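Local coordinates for Beta/alpha-amylase (Paenibacillus polymyxa, PDB 3VOC), which hydrolyses alpha-1,4-glucosidic linkages in starch, its beta-amylase domain, the piece described here, releasing successive maltose units from non-reducing chain ends, at residues A50-F55 / P96-S101; V42-V47 / G130-E135; E107-D112 / A117-L122; H81-G84 / D90-I93. All blocks are in the same frame, centred on the assembly; numbering follows the deposited sequence.

Contact 1 (A50-F55 / P96-S101); sequences AGDNQF and PSWLSS. With CA (calcium ion), chain B.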
loop_
_atom_site.group_PDB
_atom_site.type_symbol
_atom_site.label_atom_id
_atom_site.label_comp_id
_atom_site.label_asym_id
_atom_site.label_seq_id
_atom_site.Cartn_x
_atom_site.Cartn_y
_atom_site.Cartn_z
ATOM N N ALA A 50 19.004 0.324 14.989
ATOM C CA ALA A 50 19.888 0.593 16.132
ATOM C C ALA A 50 19.719 2.001 16.704
ATOM O O ALA A 50 19.960 2.227 17.895
ATOM C CB ALA A 50 21.351 0.343 15.729
ATOM N N GLY A 51 19.330 2.944 15.853
ATOM C CA GLY A 51 19.223 4.343 16.251
ATOM C C GLY A 51 18.905 5.202 15.049
ATOM O O GLY A 51 19.077 4.764 13.908
ATOM N N ASP A 52 18.438 6.422 15.301
ATOM C CA ASP A 52 18.113 7.354 14.228
ATOM C C ASP A 52 19.357 7.577 13.380
ATOM O O ASP A 52 20.404 7.982 13.885
ATOM C CB ASP A 52 17.585 8.685 14.785
ATOM C CG ASP A 52 17.009 9.598 13.701
ATOM O OD1 ASP A 52 16.867 9.171 12.532
ATOM O OD2 ASP A 52 16.699 10.766 14.015
ATOM N N ASN A 53 19.232 7.237 12.100
ATOM C CA ASN A 53 20.309 7.387 11.116
ATOM C C ASN A 53 21.518 6.506 11.382
ATOM O O ASN A 53 22.628 6.807 10.951
ATOM C CB ASN A 53 20.698 8.858 10.935
ATOM C CG ASN A 53 19.548 9.698 10.428
ATOM O OD1 ASN A 53 18.572 9.179 9.887
ATOM N ND2 ASN A 53 19.655 10.999 10.597
ATOM N N GLN A 54 21.284 5.408 12.089
ATOM C CA GLN A 54 22.259 4.354 12.212
ATOM C C GLN A 54 21.741 3.179 11.376
ATOM O O GLN A 54 20.806 2.481 11.767
ATOM C CB GLN A 54 22.471 3.967 13.680
ATOM C CG GLN A 54 23.568 2.961 13.863
ATOM C CD GLN A 54 23.874 2.617 15.324
ATOM O OE1 GLN A 54 23.521 3.344 16.261
ATOM N NE2 GLN A 54 24.533 1.483 15.510
ATOM N N PHE A 55 22.361 2.974 10.224
ATOM C CA PHE A 55 21.834 2.044 9.227
ATOM C C PHE A 55 22.591 0.733 9.193
ATOM O O PHE A 55 23.788 0.686 9.495
ATOM C CB PHE A 55 21.858 2.707 7.839
ATOM C CG PHE A 55 20.943 3.886 7.732
ATOM C CD1 PHE A 55 19.564 3.700 7.486
ATOM C CD2 PHE A 55 21.438 5.179 7.881
ATOM C CE1 PHE A 55 18.708 4.799 7.408
ATOM C CE2 PHE A 55 20.582 6.274 7.798
ATOM C CZ PHE A 55 19.211 6.075 7.565
ATOM N N PRO A 96 11.279 0.911 13.572
ATOM C CA PRO A 96 12.431 1.133 14.449
ATOM C C PRO A 96 11.991 1.599 15.840
ATOM O O PRO A 96 11.221 2.566 15.966
ATOM C CB PRO A 96 13.202 2.232 13.718
ATOM C CG PRO A 96 12.937 1.927 12.251
ATOM C CD PRO A 96 11.467 1.544 12.248
ATOM N N SER A 97 12.444 0.903 16.874
ATOM C CA SER A 97 11.914 1.124 18.217
ATOM C C SER A 97 12.213 2.502 18.798
ATOM O O SER A 97 11.440 2.990 19.636
ATOM C CB SER A 97 12.382 0.024 19.168
ATOM O OG SER A 97 13.798 0.066 19.283
ATOM N N TRP A 98 13.315 3.131 18.366
ATOM C CA TRP A 98 13.714 4.459 18.862
ATOM C C TRP A 98 12.755 5.573 18.424
ATOM O O TRP A 98 12.769 6.684 18.993
ATOM C CB TRP A 98 15.155 4.794 18.443
ATOM C CG TRP A 98 15.392 4.560 16.978
ATOM C CD1 TRP A 98 15.958 3.456 16.406
ATOM C CD2 TRP A 98 15.030 5.427 15.909
ATOM N NE1 TRP A 98 15.991 3.594 15.033
ATOM C CE2 TRP A 98 15.423 4.797 14.705
ATOM C CE3 TRP A 98 14.438 6.693 15.847
ATOM C CZ2 TRP A 98 15.217 5.381 13.456
ATOM C CZ3 TRP A 98 14.230 7.271 14.598
ATOM C CH2 TRP A 98 14.618 6.613 13.423
ATOM N N LEU A 99 11.928 5.298 17.408
ATOM C CA LEU A 99 10.958 6.295 16.927
ATOM C C LEU A 99 10.053 6.806 18.047
ATOM O O LEU A 99 9.696 7.982 18.074
ATOM C CB LEU A 99 10.109 5.753 15.764
ATOM C CG LEU A 99 10.792 5.745 14.389
ATOM C CD1 LEU A 99 10.103 4.765 13.434
ATOM C CD2 LEU A 99 10.819 7.157 13.765
ATOM N N SER A 100 9.723 5.912 18.973
ATOM C CA SER A 100 8.848 6.206 20.110
ATOM C C SER A 100 9.398 7.317 20.997
ATOM O O SER A 100 8.646 7.969 21.720
ATOM C CB SER A 100 8.645 4.936 20.945
ATOM O OG SER A 100 9.875 4.546 21.558
ATOM N N SER A 101 10.711 7.518 20.958
ATOM C CA SER A 101 11.343 8.528 21.789
ATOM C C SER A 101 11.526 9.852 21.028
ATOM O O SER A 101 12.081 10.810 21.566
ATOM C CB SER A 101 12.666 7.999 22.360
ATOM O OG SER A 101 13.662 7.940 21.359
HETATM CA CA CA B . 16.290 8.701 10.380
HETATM O O HOH W 1 15.503 7.696 8.418
#
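G51 and W98 bring their CA atoms to 6.1 Å where a type II beta turn, G51 to Q54, lies against the 3-10 segment 97-101. The turn rests on the indole of W98. G51 CA sits 3.7 Å from the centroid of the five-membered ring and D52 CB 3.8 Å from that of the six-membered ring, both as CH-pi contacts over the same face, with the peptide between them laid on the ring so that D52 N is 3.5 Å from W98 CE2. P96 CB and L99 CG back the opposite face, which leaves the indole sandwiched between the turn and its own segment. Its CG stands between the backbone N and the carbonyl carbon (chi1 49°), a placement that throws the ring out over the turn. NE1 uses its proton on the backbone O of E48. The D52 carboxylate runs on past the rim, its plane only 18° from that of the indole, with D52 OD1 3.5 Å from W98 CH2. That same OD1 binds calcium at 2.3 Å, and N53 OD1, the next ligand in the turn, binds it at 2.4 Å; water 1, E48, Q132 and E135 complete six ligands. The contact ties the loop before helix 58-69 to the loop before helix 105-108. Helix 127-144 lies beside both, Q132 touching W98 and L136 touching F55, while P96 and L99 pack on W44 of helix 44-47.

Contact 2 (V42-V47 / G130-E135); sequences VWWGYV and GKQYDE. With CA (calcium ion), chain B.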
loop_
_atom_site.group_PDB
_atom_site.type_symbol
_atom_site.label_atom_id
_atom_site.label_comp_id
_atom_site.label_asym_id
_atom_site.label_seq_id
_atom_site.Cartn_x
_atom_site.Cartn_y
_atom_site.Cartn_z
ATOM N N VAL A 42 11.892 -4.164 1.831
ATOM C CA VAL A 42 13.130 -3.704 2.494
ATOM C C VAL A 42 12.653 -3.071 3.788
ATOM O O VAL A 42 12.246 -1.894 3.825
ATOM C CB VAL A 42 13.954 -2.757 1.584
ATOM C CG1 VAL A 42 15.260 -2.315 2.248
ATOM C CG2 VAL A 42 14.252 -3.449 0.230
ATOM N N TRP A 43 12.632 -3.891 4.844
ATOM C CA TRP A 43 11.980 -3.501 6.108
ATOM C C TRP A 43 12.719 -2.369 6.843
ATOM O O TRP A 43 13.901 -2.495 7.174
ATOM C CB TRP A 43 11.844 -4.716 7.043
ATOM C CG TRP A 43 10.918 -5.757 6.512
ATOM C CD1 TRP A 43 11.257 -6.963 5.986
ATOM C CD2 TRP A 43 9.489 -5.665 6.427
ATOM N NE1 TRP A 43 10.128 -7.636 5.587
ATOM C CE2 TRP A 43 9.029 -6.861 5.843
ATOM C CE3 TRP A 43 8.555 -4.678 6.784
ATOM C CZ2 TRP A 43 7.667 -7.112 5.596
ATOM C CZ3 TRP A 43 7.192 -4.927 6.547
ATOM C CH2 TRP A 43 6.764 -6.139 5.958
ATOM N N TRP A 44 12.016 -1.277 7.125
ATOM C CA TRP A 44 12.597 -0.208 7.934
ATOM C C TRP A 44 13.207 -0.744 9.236
ATOM O O TRP A 44 14.318 -0.340 9.639
ATOM C CB TRP A 44 11.542 0.859 8.238
ATOM C CG TRP A 44 12.130 2.200 8.632
ATOM C CD1 TRP A 44 13.471 2.578 8.597
ATOM C CD2 TRP A 44 11.402 3.351 9.070
ATOM N NE1 TRP A 44 13.592 3.881 9.007
ATOM C CE2 TRP A 44 12.344 4.381 9.299
ATOM C CE3 TRP A 44 10.031 3.613 9.292
ATOM C CZ2 TRP A 44 11.966 5.648 9.751
ATOM C CZ3 TRP A 44 9.658 4.868 9.715
ATOM C CH2 TRP A 44 10.624 5.878 9.949
ATOM N N GLY A 45 12.482 -1.671 9.869
ATOM C CA GLY A 45 12.883 -2.281 11.141
ATOM C C GLY A 45 14.188 -3.062 11.052
ATOM O O GLY A 45 14.851 -3.260 12.063
ATOM N N TYR A 46 14.541 -3.509 9.843
ATOM C CA TYR A 46 15.796 -4.211 9.594
ATOM C C TYR A 46 16.965 -3.270 9.358
ATOM O O TYR A 46 18.110 -3.634 9.641
ATOM C CB TYR A 46 15.696 -5.094 8.346
ATOM C CG TYR A 46 15.047 -6.451 8.520
ATOM C CD1 TYR A 46 14.297 -6.762 9.646
ATOM C CD2 TYR A 46 15.152 -7.420 7.507
ATOM C CE1 TYR A 46 13.675 -8.018 9.788
ATOM C CE2 TYR A 46 14.543 -8.679 7.642
ATOM C CZ TYR A 46 13.806 -8.965 8.776
ATOM O OH TYR A 46 13.185 -10.189 8.915
ATOM N N VAL A 47 16.700 -2.100 8.780
ATOM C CA VAL A 47 17.791 -1.306 8.221
ATOM C C VAL A 47 18.131 -0.037 9.001
ATOM O O VAL A 47 19.164 0.559 8.757
ATOM C CB VAL A 47 17.562 -0.949 6.717
ATOM C CG1 VAL A 47 17.335 -2.213 5.887
ATOM C CG2 VAL A 47 16.369 0.028 6.548
ATOM N N GLY A 130 7.810 12.721 7.106
ATOM C CA GLY A 130 8.469 13.102 5.836
ATOM C C GLY A 130 9.981 13.147 5.967
ATOM O O GLY A 130 10.708 12.635 5.105
ATOM N N LYS A 131 10.451 13.734 7.062
ATOM C CA LYS A 131 11.885 13.874 7.322
ATOM C C LYS A 131 12.517 12.498 7.457
ATOM O O LYS A 131 13.535 12.225 6.836
ATOM C CB LYS A 131 12.139 14.702 8.598
ATOM C CG LYS A 131 13.623 14.940 8.880
ATOM C CD LYS A 131 13.856 15.792 10.128
ATOM C CE LYS A 131 15.349 16.062 10.303
ATOM N NZ LYS A 131 15.655 16.515 11.687
ATOM N N GLN A 132 11.919 11.640 8.284
ATOM C CA GLN A 132 12.427 10.270 8.445
ATOM C C GLN A 132 12.508 9.495 7.121
ATOM O O GLN A 132 13.506 8.828 6.863
ATOM C CB GLN A 132 11.626 9.487 9.490
ATOM C CG GLN A 132 11.877 9.936 10.942
ATOM C CD GLN A 132 13.331 9.792 11.391
ATOM O OE1 GLN A 132 14.047 8.872 10.980
ATOM N NE2 GLN A 132 13.764 10.702 12.259
ATOM N N TYR A 133 11.483 9.597 6.272
ATOM C CA TYR A 133 11.505 8.856 5.005
ATOM C C TYR A 133 12.562 9.437 4.072
ATOM O O TYR A 133 13.232 8.711 3.355
ATOM C CB TYR A 133 10.142 8.882 4.307
ATOM C CG TYR A 133 9.019 8.042 4.945
ATOM C CD1 TYR A 133 9.016 7.720 6.309
ATOM C CD2 TYR A 133 7.933 7.632 4.181
ATOM C CE1 TYR A 133 7.965 6.975 6.869
ATOM C CE2 TYR A 133 6.879 6.890 4.733
ATOM C CZ TYR A 133 6.900 6.583 6.079
ATOM O OH TYR A 133 5.854 5.876 6.622
ATOM N N ASP A 134 12.684 10.761 4.083
ATOM C CA ASP A 134 13.715 11.458 3.292
ATOM C C ASP A 134 15.116 10.943 3.662
ATOM O O ASP A 134 15.910 10.611 2.773
ATOM C CB ASP A 134 13.577 12.981 3.499
ATOM C CG ASP A 134 14.464 13.808 2.563
ATOM O OD1 ASP A 134 14.899 13.320 1.503
ATOM O OD2 ASP A 134 14.701 14.981 2.899
ATOM N N GLU A 135 15.422 10.856 4.961
ATOM C CA GLU A 135 16.711 10.305 5.405
ATOM C C GLU A 135 16.906 8.852 4.970
ATOM O O GLU A 135 18.009 8.457 4.587
ATOM C CB GLU A 135 16.847 10.358 6.930
ATOM C CG GLU A 135 16.800 11.767 7.532
ATOM C CD GLU A 135 16.662 11.734 9.045
ATOM O OE1 GLU A 135 16.035 10.790 9.588
ATOM O OE2 GLU A 135 17.176 12.663 9.698
HETATM CA CA CA B . 16.290 8.701 10.380
HETATM O O HOH W 1 15.503 7.696 8.418
#
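W44 swings its CG opposite the backbone N (chi1 -160°), which carries the indole from the start of helix 44-47 across to helix 127-144, where Q132 bends at its second torsion (chi2 -60°) and turns its amide to the metal. The far end of the indole meets the helix: W44 CH2 is 3.8 Å from Q132 CB, and W44 CZ3 is 3.9 Å from Y133 CE1. With Y133 the arrangement is an offset edge-to-face pair, the tyrosine edge directed at the face of the six-membered ring, centroids 5.7 Å apart and planes at 84°. The indole nitrogen is held by E48 OE1, while OE2 of that carboxylate binds calcium, which is consistent with W44 positioning this ligand as a second-shell residue. Replacing W44 by a leucine is likely to open a gap beside Q132 CB and Y133 and leave E48 OE1 without its indole donor. Q132 OE1 reaches the calcium at 2.3 Å, and E135 OE1, at the end of a side chain extended beyond CG, reaches it at 2.2 Å. Water 1, itself a ligand at 2.3 Å from the calcium, donates to Q132 O at 2.8 Å, so this glutamine serves the site twice. Acidic and amide oxygens thus gather around one cation, whose charge is likely to offset their mutual repulsion, while the aromatic pair contributes apolar packing beside the site.

Contact 3 (E107-D112 / A117-L122); sequences EMQFKD and ANSEAL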
loop_
_atom_site.group_PDB
_atom_site.type_symbol
_atom_site.label_atom_id
_atom_site.label_comp_id
_atom_site.label_asym_id
_atom_site.label_seq_id
_atom_site.Cartn_x
_atom_site.Cartn_y
_atom_site.Cartn_z
ATOM N N GLU A 107 0.601 11.826 18.012
ATOM C CA GLU A 107 0.892 12.424 16.720
ATOM C C GLU A 107 1.402 11.385 15.710
ATOM O O GLU A 107 1.262 11.577 14.495
ATOM C CB GLU A 107 1.970 13.498 16.876
ATOM C CG GLU A 107 1.490 14.770 17.570
ATOM C CD GLU A 107 2.605 15.788 17.727
ATOM O OE1 GLU A 107 3.537 15.778 16.883
ATOM O OE2 GLU A 107 2.545 16.578 18.704
ATOM N N MET A 108 2.013 10.314 16.217
ATOM C CA MET A 108 2.670 9.309 15.368
ATOM C C MET A 108 1.794 8.132 14.998
ATOM O O MET A 108 2.098 7.400 14.056
ATOM C CB MET A 108 3.900 8.758 16.073
ATOM C CG MET A 108 4.932 9.810 16.403
ATOM S SD MET A 108 6.143 9.115 17.536
ATOM C CE MET A 108 6.740 7.718 16.563
ATOM N N GLN A 109 0.721 7.929 15.748
ATOM C CA GLN A 109 -0.075 6.741 15.530
ATOM C C GLN A 109 -1.453 7.024 14.967
ATOM O O GLN A 109 -1.786 8.177 14.648
ATOM C CB GLN A 109 -0.148 5.925 16.827
ATOM C CG GLN A 109 1.239 5.408 17.274
ATOM C CD GLN A 109 1.196 4.650 18.584
ATOM O OE1 GLN A 109 0.226 4.748 19.344
ATOM N NE2 GLN A 109 2.260 3.884 18.859
ATOM N N PHE A 110 -2.235 5.955 14.845
ATOM C CA PHE A 110 -3.633 6.021 14.426
ATOM C C PHE A 110 -4.479 5.502 15.564
ATOM O O PHE A 110 -4.070 4.597 16.277
ATOM C CB PHE A 110 -3.870 5.145 13.197
ATOM C CG PHE A 110 -3.064 5.548 11.981
ATOM C CD1 PHE A 110 -3.576 6.460 11.058
ATOM C CD2 PHE A 110 -1.808 4.981 11.740
ATOM C CE1 PHE A 110 -2.835 6.825 9.923
ATOM C CE2 PHE A 110 -1.058 5.330 10.608
ATOM C CZ PHE A 110 -1.579 6.248 9.691
ATOM N N LYS A 111 -5.661 6.077 15.746
ATOM C CA LYS A 111 -6.591 5.557 16.725
ATOM C C LYS A 111 -7.946 5.393 16.049
ATOM O O LYS A 111 -8.368 6.253 15.277
ATOM C CB LYS A 111 -6.643 6.515 17.920
ATOM C CG LYS A 111 -7.399 6.023 19.127
ATOM C CD LYS A 111 -7.002 6.797 20.403
ATOM C CE LYS A 111 -5.635 6.375 20.940
ATOM N NZ LYS A 111 -5.407 6.810 22.354
ATOM N N ASP A 112 -8.608 4.280 16.322
ATOM C CA ASP A 112 -9.881 3.985 15.688
ATOM C C ASP A 112 -11.103 4.499 16.450
ATOM O O ASP A 112 -10.965 5.149 17.476
ATOM C CB ASP A 112 -9.993 2.491 15.326
ATOM C CG ASP A 112 -10.307 1.579 16.515
ATOM O OD1 ASP A 112 -10.629 2.036 17.630
ATOM O OD2 ASP A 112 -10.259 0.355 16.298
ATOM N N ALA A 117 -5.342 1.920 19.454
ATOM C CA ALA A 117 -4.171 2.582 18.861
ATOM C C ALA A 117 -3.410 1.614 17.955
ATOM O O ALA A 117 -3.107 0.478 18.360
ATOM C CB ALA A 117 -3.244 3.130 19.945
ATOM N N ASN A 118 -3.097 2.060 16.747
ATOM C CA ASN A 118 -2.418 1.223 15.749
ATOM C C ASN A 118 -1.097 1.887 15.352
ATOM O O ASN A 118 -1.044 3.100 15.164
ATOM C CB ASN A 118 -3.367 0.961 14.556
ATOM C CG ASN A 118 -2.700 0.198 13.393
ATOM O OD1 ASN A 118 -1.759 0.696 12.778
ATOM N ND2 ASN A 118 -3.231 -0.989 13.062
ATOM N N SER A 119 -0.021 1.100 15.280
ATOM C CA SER A 119 1.307 1.630 14.931
ATOM C C SER A 119 1.916 0.873 13.743
ATOM O O SER A 119 3.119 0.670 13.687
ATOM C CB SER A 119 2.233 1.543 16.149
ATOM O OG SER A 119 2.384 0.181 16.519
ATOM N N GLU A 120 1.081 0.457 12.790
ATOM C CA GLU A 120 1.559 -0.254 11.588
ATOM C C GLU A 120 2.445 0.604 10.693
ATOM O O GLU A 120 3.282 0.086 9.959
ATOM C CB GLU A 120 0.380 -0.750 10.762
ATOM C CG GLU A 120 -0.290 -2.013 11.278
ATOM C CD GLU A 120 -1.315 -2.499 10.281
ATOM O OE1 GLU A 120 -2.488 -2.061 10.387
ATOM O OE2 GLU A 120 -0.940 -3.255 9.360
ATOM N N ALA A 121 2.243 1.916 10.731
ATOM C CA ALA A 121 3.096 2.857 10.011
ATOM C C ALA A 121 2.962 4.190 10.716
ATOM O O ALA A 121 1.994 4.401 11.462
ATOM C CB ALA A 121 2.659 2.969 8.544
ATOM N N LEU A 122 3.920 5.090 10.482
ATOM C CA LEU A 122 3.834 6.438 11.047
ATOM C C LEU A 122 2.669 7.184 10.440
ATOM O O LEU A 122 2.399 7.042 9.249
ATOM C CB LEU A 122 5.121 7.223 10.778
ATOM C CG LEU A 122 6.402 6.685 11.414
ATOM C CD1 LEU A 122 7.571 7.564 10.995
ATOM C CD2 LEU A 122 6.246 6.687 12.932
HETATM O O HOH W 2 2.812 4.683 14.243
#
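F110 and N118 form an antiparallel hydrogen-bonded pair, F110 N giving to N118 O at 3.1 Å and N118 N to F110 O at 2.8 Å, both nearly straight. This is the close-packed side. The phenyl ring turns its edge to segment 117-122: N118 O lies in its plane, and A121 O comes within 3.3 Å of F110 CE2. A chi1 of 175° turns the N118 amide away from its own N and along its segment, where OD1 accepts from E120 N at 2.9 Å in an Asx turn and ND2 gives to E120 OE1 at 3.0 Å. With an alanine here, E120 N would probably lose its Asx-turn acceptor and the E120 carboxylate its ND2 donor, the side chain being freer to turn. Towards helix 105-108 direct pairing ends, and water 2 links the segments, donating to both M108 O and A121 O. The other margin is looser: Q109 lies extended beside A117 and S119, its NE2 3.6 Å from S119 CB, and K111 CE merely brushes A117 CB. S119 OG is hydrogen-bonded to K82 NZ. The whole is a short beta hairpin, strands 110-111 and 117-118, set in the long connection between strands 73-79 and 153-156 of this TIM barrel, with A121 close to H81.

Contact 4 (H81-G84 / D90-I93); sequences HKCG and DCNI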
loop_
_atom_site.group_PDB
_atom_site.type_symbol
_atom_site.label_atom_id
_atom_site.label_comp_id
_atom_site.label_asym_id
_atom_site.label_seq_id
_atom_site.Cartn_x
_atom_site.Cartn_y
_atom_site.Cartn_z
ATOM N N HIS A 81 6.748 0.188 7.090
ATOM C CA HIS A 81 5.595 -0.302 7.826
ATOM C C HIS A 81 5.998 -1.518 8.642
ATOM O O HIS A 81 7.074 -2.080 8.437
ATOM C CB HIS A 81 4.404 -0.593 6.893
ATOM C CG HIS A 81 4.698 -1.581 5.805
ATOM N ND1 HIS A 81 5.289 -1.224 4.614
ATOM C CD2 HIS A 81 4.434 -2.906 5.712
ATOM C CE1 HIS A 81 5.399 -2.290 3.841
ATOM N NE2 HIS A 81 4.889 -3.324 4.487
ATOM N N LYS A 82 5.141 -1.888 9.589
ATOM C CA LYS A 82 5.388 -2.995 10.494
ATOM C C LYS A 82 4.910 -4.293 9.864
ATOM O O LYS A 82 3.911 -4.297 9.140
ATOM C CB LYS A 82 4.653 -2.729 11.826
ATOM C CG LYS A 82 4.470 -3.948 12.732
ATOM C CD LYS A 82 4.143 -3.539 14.178
ATOM C CE LYS A 82 2.768 -2.909 14.317
ATOM N NZ LYS A 82 2.410 -2.726 15.769
ATOM N N CYS A 83 5.635 -5.382 10.116
ATOM C CA CYS A 83 5.123 -6.713 9.803
ATOM C C CYS A 83 4.662 -7.358 11.104
ATOM O O CYS A 83 5.460 -7.507 12.040
ATOM C CB CYS A 83 6.193 -7.588 9.138
ATOM S SG CYS A 83 5.521 -8.981 8.214
ATOM N N GLY A 84 3.383 -7.725 11.168
ATOM C CA GLY A 84 2.837 -8.423 12.343
ATOM C C GLY A 84 3.071 -7.775 13.703
ATOM O O GLY A 84 2.684 -6.630 13.926
ATOM N N ASP A 90 2.384 -14.051 11.709
ATOM C CA ASP A 90 3.433 -14.808 11.036
ATOM C C ASP A 90 4.693 -13.987 10.709
ATOM O O ASP A 90 5.527 -14.401 9.895
ATOM C CB ASP A 90 2.887 -15.527 9.792
ATOM C CG ASP A 90 2.443 -14.575 8.692
ATOM O OD1 ASP A 90 2.570 -13.339 8.826
ATOM O OD2 ASP A 90 1.961 -15.086 7.664
ATOM N N CYS A 91 4.826 -12.833 11.350
ATOM C CA CYS A 91 6.069 -12.079 11.308
ATOM C C CYS A 91 6.097 -11.131 12.494
ATOM O O CYS A 91 5.070 -10.898 13.133
ATOM C CB CYS A 91 6.188 -11.314 9.987
ATOM S SG CYS A 91 4.790 -10.227 9.642
ATOM N N ASN A 92 7.279 -10.612 12.808
ATOM C CA ASN A 92 7.410 -9.634 13.870
ATOM C C ASN A 92 8.491 -8.651 13.509
ATOM O O ASN A 92 9.640 -8.805 13.921
ATOM C CB ASN A 92 7.717 -10.303 15.210
ATOM C CG ASN A 92 7.705 -9.321 16.359
ATOM O OD1 ASN A 92 7.467 -8.113 16.165
ATOM N ND2 ASN A 92 7.967 -9.823 17.574
ATOM N N ILE A 93 8.127 -7.651 12.709
ATOM C CA ILE A 93 9.101 -6.671 12.243
ATOM C C ILE A 93 8.522 -5.276 12.485
ATOM O O ILE A 93 7.924 -4.667 11.585
ATOM C CB ILE A 93 9.494 -6.877 10.748
ATOM C CG1 ILE A 93 9.807 -8.363 10.472
ATOM C CG2 ILE A 93 10.676 -5.933 10.379
ATOM C CD1 ILE A 93 9.907 -8.759 8.976
#
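The carbonyl planes of C83 and I93, an antiparallel hydrogen-bonded pair, are met differently: I93 N approaches C83 O in its plane, on a lone pair, at 2.8 Å, whereas C83 N reaches I93 O at 2.8 Å from 41° above the plane. I93 O also has K82 CA beside it at 3.2 Å, a CA-H...O contact. The H81 ring meets the indole of W43, their planes inclined at about 70°, and its ND1 is hydrogen-bonded to S157 OG. From the paired C83 the disulfide runs to C91 SG with a torsion of -91° about the S-S bond, a left-handed bridge. It reaches diagonally to the residue before the non-hydrogen-bonded partner of G84, and C91 SG comes 3.3 Å from G84 N. On the same face as the bridge, C83 CB packs on I93 CB at 3.7 Å, and W43 lies against both side chains. G84 has a positive phi, and its CA makes a CA-H...O contact with C91 O at 3.4 Å, a closeness that leaves no room for a CB. The arrangement is a disulfide-closed beta hairpin just past the C-terminal end of barrel strand 73-79, the end at which TIM barrel enzymes carry their active sites. H81, and D89 in the connecting loop, probably bind substrate, as in related beta-amylases.

How the contacts relate
Contact 2 is buried and contact 1 lies at the surface, yet both feed one calcium and share water 1, so the metal joins a turn to a helix; N53 ND2 probably also bonds E135 OE2. Contacts 3 and 4 are partly buried hairpins held by backbone bonds, one with an Asx turn and bridging water, the other with a disulfide. They probably join through E120 O and K82 N. L122 of contact 3 packs on W44 of contact 2. Contacts 3 and 4 lie within the connection after strand 73-79; contacts 1 and 2 join it to what follows strand 37-43, and contacts 1, 3 and 4 are all nested within the loop that contact 2 closes.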